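Local atomic coordinates of catechol 1,2 dioxygenase (Acinetobacter radioresistens, PDB entry 2XSU), a protein that probably catalyses the intradiol, iron(III)-dependent cleavage of catechol by dioxygen to cis,cis-muconate, the first step of a branch of the beta-ketoadipate pathway. Residues A[10-13]-A[14-18]. The protein carries 1 engineered substitution. Numbering follows the deposited sequence.
Sequences QQID and ALVKQ
Ile12 and Val16 meet one turn apart on the N-terminal amphipathic alpha-helix 9-20, their CG2 methyls 4.3 Å from each other. Beneath this pair the Val16 N-H donates to Ile12 O at 2.9 Å (N to O), a nearly linear bond of 171° at hydrogen. The same i to i+4 pattern ties Ala14 N to Gln10 O, Leu15 N to Gln11 O and Lys17 N to Asp13 O, so four consecutive rungs join 10-13 to 14-18.

Leu15 turns CG and CD1 back over the preceding turn, while CD2 points the other way along the helix. Leu15 CB is 3.6 Å from both Ile12 O and Gln11 O. With CG beside the backbone N and anti to the carbonyl carbon (chi1 -75°), the branch point Leu15 CG passes 3.4 Å from Gln11 O, the carbonyl that also accepts the Leu15 N-H. Leu15 CD1 is still 3.7 Å from Gln11 O. The leucine continues outward to Leu88 of the second subunit.

Ile12 and Val16 both pack on Phe44 of helix 30-49, while Ile12 also reaches Tyr85 of the second subunit; the apolar side thus packs helix 9-20 against helix 30-49 of its own chain and against the second subunit. On the polar side, Asp13 and Lys17 form salt bridges with Arg9 and Asp22, respectively. Lys17 CB rests 3.4 Å from Asp13 O, the oxygen that accepts the Lys17 N-H.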
loop_
_atom_site.group_PDB
_atom_site.type_symbol
_atom_site.label_atom_id
_atom_site.label_comp_id
_atom_site.label_asym_id
_atom_site.label_seq_id
_atom_site.Cartn_x
_atom_site.Cartn_y
_atom_site.Cartn_z
ATOM N N GLN A 10 3.473 25.937 3.433
ATOM C CA GLN A 10 4.169 26.277 4.679
ATOM C C GLN A 10 3.460 25.647 5.876
ATOM O O GLN A 10 4.114 25.051 6.743
ATOM C CB GLN A 10 4.289 27.799 4.860
ATOM C CG GLN A 10 5.413 28.446 4.053
ATOM C CD GLN A 10 5.790 29.843 4.577
ATOM O OE1 GLN A 10 5.094 30.414 5.428
ATOM N NE2 GLN A 10 6.897 30.393 4.069
ATOM N N GLN A 11 2.134 25.766 5.894
ATOM C CA GLN A 11 1.306 25.246 6.990
ATOM C C GLN A 11 1.342 23.717 6.973
ATOM O O GLN A 11 1.423 23.092 8.038
ATOM C CB GLN A 11 -0.130 25.730 6.884
ATOM C CG GLN A 11 -0.296 27.253 7.106
ATOM C CD GLN A 11 -1.628 27.797 6.579
ATOM O OE1 GLN A 11 -2.137 27.368 5.551
ATOM N NE2 GLN A 11 -2.182 28.789 7.286
ATOM N N ILE A 12 1.336 23.130 5.776
ATOM C CA ILE A 12 1.460 21.671 5.653
ATOM C C ILE A 12 2.800 21.205 6.215
ATOM O O ILE A 12 2.869 20.250 6.997
ATOM C CB ILE A 12 1.284 21.212 4.161
ATOM C CG1 ILE A 12 -0.201 21.281 3.762
ATOM C CG2 ILE A 12 1.907 19.797 3.893
ATOM C CD1 ILE A 12 -0.483 21.253 2.216
ATOM N N ASP A 13 3.891 21.839 5.768
ATOM C CA ASP A 13 5.215 21.450 6.229
ATOM C C ASP A 13 5.371 21.554 7.738
ATOM O O ASP A 13 5.982 20.669 8.354
ATOM C CB ASP A 13 6.286 22.285 5.510
ATOM C CG ASP A 13 6.448 21.872 4.072
ATOM O OD1 ASP A 13 5.926 20.793 3.687
ATOM O OD2 ASP A 13 7.092 22.630 3.306
ATOM N N ALA A 14 4.772 22.584 8.330
ATOM C CA ALA A 14 4.827 22.768 9.777
ATOM C C ALA A 14 4.078 21.645 10.493
ATOM O O ALA A 14 4.595 21.084 11.462
ATOM C CB ALA A 14 4.271 24.145 10.169
ATOM N N LEU A 15 2.890 21.295 9.985
ATOM C CA LEU A 15 2.109 20.171 10.550
ATOM C C LEU A 15 2.831 18.820 10.451
ATOM O O LEU A 15 2.895 18.055 11.420
ATOM C CB LEU A 15 0.750 20.084 9.859
ATOM C CG LEU A 15 -0.289 21.129 10.245
ATOM C CD1 LEU A 15 -1.459 21.038 9.265
ATOM C CD2 LEU A 15 -0.768 20.892 11.675
ATOM N N VAL A 16 3.381 18.535 9.270
ATOM C CA VAL A 16 4.128 17.281 9.080
ATOM C C VAL A 16 5.320 17.199 10.047
ATOM O O VAL A 16 5.572 16.126 10.633
ATOM C CB VAL A 16 4.570 17.110 7.607
ATOM C CG1 VAL A 16 5.513 15.903 7.458
ATOM C CG2 VAL A 16 3.370 16.857 6.730
ATOM N N LYS A 17 6.026 18.327 10.216
ATOM C CA LYS A 17 7.166 18.393 11.141
ATOM C C LYS A 17 6.715 18.161 12.584
ATOM O O LYS A 17 7.336 17.382 13.323
ATOM C CB LYS A 17 7.905 19.730 10.996
ATOM C CG LYS A 17 9.108 19.859 11.909
ATOM C CD LYS A 17 9.833 21.173 11.659
ATOM C CE LYS A 17 11.051 21.280 12.561
ATOM N NZ LYS A 17 10.649 21.704 13.929
ATOM N N GLN A 18 5.641 18.831 12.982
ATOM C CA GLN A 18 5.128 18.702 14.350
ATOM C C GLN A 18 4.782 17.260 14.685
ATOM O O GLN A 18 5.073 16.780 15.786
ATOM C CB GLN A 18 3.887 19.558 14.513
ATOM C CG GLN A 18 4.211 21.027 14.611
ATOM C CD GLN A 18 2.991 21.901 14.413
ATOM O OE1 GLN A 18 1.851 21.462 14.611
ATOM N NE2 GLN A 18 3.227 23.157 14.028
#